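Local coordinates for protein galactokinase (Bifidobacterium longum subsp. infantis ATCC 15697 = JCM 1222 = DSM 20088, PDB 6TEQ) that probably phosphorylates galactose at the expense of ATP, as a GHMP-family galactokinase, and is captured here holding 2-deoxy-2-fluoro-galactose in its sugar pocket, at residues 22-33 / 68-79. Sequence-based numbering, arbitrary orientation.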
loop_
_atom_site.group_PDB
_atom_site.type_symbol
_atom_site.label_atom_id
_atom_site.label_comp_id
_atom_site.label_asym_id
_atom_site.label_seq_id
_atom_site.Cartn_x
_atom_site.Cartn_y
_atom_site.Cartn_z
ATOM N N LEU A 22 2.797 -7.797 -24.643
ATOM C CA LEU A 22 2.577 -9.079 -23.959
ATOM C C LEU A 22 1.158 -9.566 -24.281
ATOM O O LEU A 22 0.918 -10.777 -24.451
ATOM C CB LEU A 22 2.786 -8.917 -22.458
ATOM C CG LEU A 22 2.547 -10.153 -21.618
ATOM C CD1 LEU A 22 3.502 -11.255 -22.001
ATOM C CD2 LEU A 22 2.760 -9.847 -20.151
ATOM N N PHE A 23 0.231 -8.645 -24.347
ATOM C CA PHE A 23 -1.181 -9.007 -24.639
ATOM C C PHE A 23 -1.259 -9.590 -26.067
ATOM O O PHE A 23 -1.808 -10.690 -26.231
ATOM C CB PHE A 23 -2.086 -7.779 -24.532
ATOM C CG PHE A 23 -3.537 -8.141 -24.639
ATOM C CD1 PHE A 23 -4.083 -8.409 -25.901
ATOM C CD2 PHE A 23 -4.306 -8.282 -23.506
ATOM C CE1 PHE A 23 -5.402 -8.766 -25.987
ATOM C CE2 PHE A 23 -5.646 -8.634 -23.588
ATOM C CZ PHE A 23 -6.180 -8.880 -24.834
ATOM N N VAL A 24 -0.656 -8.927 -27.049
ATOM C CA VAL A 24 -0.742 -9.343 -28.486
ATOM C C VAL A 24 0.038 -10.645 -28.629
ATOM O O VAL A 24 -0.495 -11.590 -29.279
ATOM C CB VAL A 24 -0.257 -8.219 -29.430
ATOM C CG1 VAL A 24 -0.060 -8.700 -30.869
ATOM C CG2 VAL A 24 -1.238 -7.043 -29.451
ATOM N N ASP A 25 1.232 -10.753 -28.026
ATOM C CA ASP A 25 2.043 -12.007 -28.036
ATOM C C ASP A 25 1.285 -13.210 -27.428
ATOM O O ASP A 25 1.537 -14.397 -27.777
ATOM C CB ASP A 25 3.354 -11.767 -27.278
ATOM C CG ASP A 25 4.291 -10.908 -28.101
ATOM O OD1 ASP A 25 3.947 -10.644 -29.296
ATOM O OD2 ASP A 25 5.328 -10.503 -27.557
ATOM N N THR A 26 0.465 -12.974 -26.435
ATOM C CA THR A 26 -0.166 -14.048 -25.653
ATOM C C THR A 26 -1.507 -14.414 -26.309
ATOM O O THR A 26 -1.789 -15.628 -26.388
ATOM C CB THR A 26 -0.355 -13.642 -24.200
ATOM O OG1 THR A 26 0.851 -13.230 -23.584
ATOM C CG2 THR A 26 -0.970 -14.784 -23.430
ATOM N N TYR A 27 -2.320 -13.407 -26.667
ATOM C CA TYR A 27 -3.743 -13.593 -27.046
ATOM C C TYR A 27 -4.043 -13.292 -28.505
ATOM O O TYR A 27 -5.126 -13.692 -28.926
ATOM C CB TYR A 27 -4.633 -12.679 -26.194
ATOM C CG TYR A 27 -4.435 -12.842 -24.720
ATOM C CD1 TYR A 27 -4.574 -14.076 -24.132
ATOM C CD2 TYR A 27 -4.082 -11.797 -23.887
ATOM C CE1 TYR A 27 -4.416 -14.284 -22.772
ATOM C CE2 TYR A 27 -3.890 -11.995 -22.515
ATOM C CZ TYR A 27 -4.035 -13.241 -21.944
ATOM O OH TYR A 27 -3.918 -13.521 -20.599
ATOM N N GLY A 28 -3.081 -12.770 -29.257
ATOM C CA GLY A 28 -3.141 -12.403 -30.683
ATOM C C GLY A 28 -3.973 -11.182 -30.935
ATOM O O GLY A 28 -3.520 -10.312 -31.680
ATOM N N ALA A 29 -5.178 -11.144 -30.375
ATOM C CA ALA A 29 -6.078 -9.952 -30.441
ATOM C C ALA A 29 -5.363 -8.692 -29.886
ATOM O O ALA A 29 -4.490 -8.806 -28.991
ATOM C CB ALA A 29 -7.383 -10.232 -29.680
ATOM N N ALA A 30 -5.791 -7.513 -30.308
ATOM C CA ALA A 30 -5.447 -6.210 -29.681
ATOM C C ALA A 30 -6.248 -6.072 -28.391
ATOM O O ALA A 30 -7.402 -6.465 -28.349
ATOM C CB ALA A 30 -5.799 -5.084 -30.606
ATOM N N PRO A 31 -5.708 -5.486 -27.299
ATOM C CA PRO A 31 -6.526 -5.252 -26.116
ATOM C C PRO A 31 -7.438 -4.059 -26.395
ATOM O O PRO A 31 -7.178 -3.269 -27.344
ATOM C CB PRO A 31 -5.516 -4.834 -25.060
ATOM C CG PRO A 31 -4.377 -4.240 -25.852
ATOM C CD PRO A 31 -4.349 -4.970 -27.179
ATOM N N GLU A 32 -8.499 -3.948 -25.608
ATOM C CA GLU A 32 -9.427 -2.782 -25.705
ATOM C C GLU A 32 -8.712 -1.519 -25.236
ATOM O O GLU A 32 -8.963 -0.460 -25.789
ATOM C CB GLU A 32 -10.689 -3.032 -24.888
ATOM C CG GLU A 32 -11.628 -1.846 -24.999
ATOM C CD GLU A 32 -13.055 -2.081 -24.576
ATOM O OE1 GLU A 32 -13.490 -3.280 -24.590
ATOM O OE2 GLU A 32 -13.703 -1.051 -24.200
ATOM N N GLY A 33 -7.793 -1.612 -24.265
ATOM C CA GLY A 33 -6.976 -0.476 -23.849
ATOM C C GLY A 33 -5.937 -0.962 -22.833
ATOM O O GLY A 33 -5.844 -2.186 -22.569
ATOM N N LEU A 68 -6.124 -5.034 -21.247
ATOM C CA LEU A 68 -7.316 -5.873 -21.032
ATOM C C LEU A 68 -8.280 -5.824 -22.197
ATOM O O LEU A 68 -8.402 -4.763 -22.860
ATOM C CB LEU A 68 -7.978 -5.412 -19.727
ATOM C CG LEU A 68 -9.215 -6.221 -19.267
ATOM C CD1 LEU A 68 -9.280 -6.310 -17.759
ATOM C CD2 LEU A 68 -10.497 -5.627 -19.834
ATOM N N LYS A 69 -8.976 -6.932 -22.404
ATOM C CA LYS A 69 -10.119 -6.981 -23.354
ATOM C C LYS A 69 -11.193 -7.811 -22.694
ATOM O O LYS A 69 -10.912 -8.887 -22.185
ATOM C CB LYS A 69 -9.724 -7.568 -24.712
ATOM C CG LYS A 69 -10.826 -7.519 -25.734
ATOM C CD LYS A 69 -10.342 -7.999 -27.073
ATOM C CE LYS A 69 -11.430 -7.878 -28.112
ATOM N NZ LYS A 69 -11.023 -8.615 -29.297
ATOM N N PRO A 70 -12.449 -7.339 -22.701
ATOM C CA PRO A 70 -13.523 -8.137 -22.099
ATOM C C PRO A 70 -13.797 -9.327 -23.019
ATOM O O PRO A 70 -13.522 -9.253 -24.190
ATOM C CB PRO A 70 -14.700 -7.170 -22.071
ATOM C CG PRO A 70 -14.428 -6.220 -23.235
ATOM C CD PRO A 70 -12.903 -6.065 -23.295
ATOM N N ARG A 71 -14.449 -10.318 -22.457
ATOM C CA ARG A 71 -14.932 -11.507 -23.193
ATOM C C ARG A 71 -16.452 -11.590 -23.107
ATOM O O ARG A 71 -17.019 -11.053 -22.145
ATOM C CB ARG A 71 -14.284 -12.741 -22.597
ATOM C CG ARG A 71 -12.768 -12.847 -22.789
ATOM C CD ARG A 71 -12.142 -14.064 -22.097
ATOM N NE ARG A 71 -12.618 -15.291 -22.738
ATOM C CZ ARG A 71 -11.955 -16.020 -23.595
ATOM N NH1 ARG A 71 -12.596 -17.055 -24.102
ATOM N NH2 ARG A 71 -10.711 -15.711 -23.996
ATOM N N GLU A 72 -17.106 -12.282 -24.048
ATOM C CA GLU A 72 -18.577 -12.520 -23.983
ATOM C C GLU A 72 -18.868 -13.818 -23.208
ATOM O O GLU A 72 -20.051 -14.084 -22.940
ATOM C CB GLU A 72 -19.191 -12.588 -25.384
ATOM C CG GLU A 72 -19.190 -11.266 -26.156
ATOM C CD GLU A 72 -19.603 -11.432 -27.624
ATOM O OE1 GLU A 72 -19.726 -12.589 -28.048
ATOM O OE2 GLU A 72 -19.700 -10.377 -28.339
ATOM N N ASP A 73 -17.843 -14.610 -22.872
ATOM C CA ASP A 73 -17.992 -15.712 -21.886
ATOM C C ASP A 73 -17.501 -15.262 -20.514
ATOM O O ASP A 73 -17.164 -14.085 -20.357
ATOM C CB ASP A 73 -17.325 -17.002 -22.374
ATOM C CG ASP A 73 -15.835 -16.925 -22.557
ATOM O OD1 ASP A 73 -15.215 -16.146 -21.786
ATOM O OD2 ASP A 73 -15.288 -17.665 -23.475
ATOM N N THR A 74 -17.398 -16.207 -19.582
ATOM C CA THR A 74 -17.022 -15.956 -18.168
ATOM C C THR A 74 -15.591 -16.433 -17.929
ATOM O O THR A 74 -15.189 -16.515 -16.747
ATOM C CB THR A 74 -18.046 -16.557 -17.209
ATOM O OG1 THR A 74 -18.382 -17.922 -17.520
ATOM C CG2 THR A 74 -19.292 -15.703 -17.223
ATOM N N LYS A 75 -14.858 -16.741 -18.991
ATOM C CA LYS A 75 -13.440 -17.147 -18.897
ATOM C C LYS A 75 -12.585 -15.914 -18.562
ATOM O O LYS A 75 -12.838 -14.836 -19.078
ATOM C CB LYS A 75 -12.928 -17.821 -20.169
ATOM C CG LYS A 75 -13.501 -19.216 -20.405
ATOM C CD LYS A 75 -12.973 -19.902 -21.623
ATOM C CE LYS A 75 -13.466 -21.322 -21.761
ATOM N NZ LYS A 75 -14.123 -21.562 -23.072
ATOM N N VAL A 76 -11.589 -16.117 -17.728
ATOM C CA VAL A 76 -10.576 -15.107 -17.328
ATOM C C VAL A 76 -9.222 -15.720 -17.596
ATOM O O VAL A 76 -8.900 -16.733 -16.954
ATOM C CB VAL A 76 -10.688 -14.645 -15.876
ATOM C CG1 VAL A 76 -9.506 -13.732 -15.584
ATOM C CG2 VAL A 76 -12.018 -13.954 -15.619
ATOM N N ARG A 77 -8.542 -15.129 -18.562
ATOM C CA ARG A 77 -7.140 -15.446 -18.866
ATOM C C ARG A 77 -6.289 -14.263 -18.412
ATOM O O ARG A 77 -6.522 -13.151 -18.848
ATOM C CB ARG A 77 -6.875 -15.819 -20.308
ATOM C CG ARG A 77 -7.625 -17.041 -20.775
ATOM C CD ARG A 77 -7.293 -17.427 -22.177
ATOM N NE ARG A 77 -7.663 -16.409 -23.101
ATOM C CZ ARG A 77 -7.305 -16.390 -24.371
ATOM N NH1 ARG A 77 -6.546 -17.353 -24.881
ATOM N NH2 ARG A 77 -7.705 -15.387 -25.127
ATOM N N VAL A 78 -5.203 -14.547 -17.727
ATOM C CA VAL A 78 -4.247 -13.499 -17.333
ATOM C C VAL A 78 -2.835 -14.026 -17.524
ATOM O O VAL A 78 -2.543 -15.207 -17.266
ATOM C CB VAL A 78 -4.487 -13.044 -15.878
ATOM C CG1 VAL A 78 -5.808 -12.327 -15.754
ATOM C CG2 VAL A 78 -4.384 -14.109 -14.861
ATOM N N VAL A 79 -1.952 -13.109 -17.855
ATOM C CA VAL A 79 -0.516 -13.410 -17.985
ATOM C C VAL A 79 0.228 -12.243 -17.352
ATOM O O VAL A 79 -0.296 -11.090 -17.400
ATOM C CB VAL A 79 -0.139 -13.692 -19.439
ATOM C CG1 VAL A 79 -0.405 -12.459 -20.286
ATOM C CG2 VAL A 79 1.312 -14.196 -19.579
HETATM O O HOH W 1 -7.533 -14.227 -27.784
HETATM O O HOH W 2 -9.057 -6.247 -30.281
#
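Tyr27 and Arg77 lie alongside, pointing opposite ways, where helix 12-27 packs on the mixed sheet of this GHMP kinase, and a classic beta bulge sets Glu32 and Gly33 against Leu68. Tyr27 CD1 lies over one face of the Arg77 guanidinium, 3.5 Å from NH2, with ring and guanidinium planes 49° apart. A water at the guanidinium edge links Arg77 NH2 to Tyr27 O. Val79 CG1 packs 4.0 Å from Leu22 CG and touches Thr26 OG1, which also bonds to Leu22 O.

Farther along, the Phe23 ring is sandwiched between Tyr27 CD2 and Pro31 CB, while its CZ meets Lys69 CB at 3.8 Å. The extended lysine shares a water with Ala30 O. In the bulge, Leu68 N approaches Gly33 O nearly straight (162° at the hydrogen). Glu32 N donates to Leu68 O at 2.9 Å, less straight.

With CG beside its backbone N (chi1 -54°), Tyr27 runs past Arg77 O (3.2 Å from OH) and Val78 CA, and its hydroxyl bonds to Ala127 O on the neighbouring strand 125-131. Losing the ring to an alanine here is likely to leave that carbonyl without its phenolic partner and bare the guanidinium face. Asp126 OD1 forms salt bridges with both Arg77 NE and Arg71 NH2.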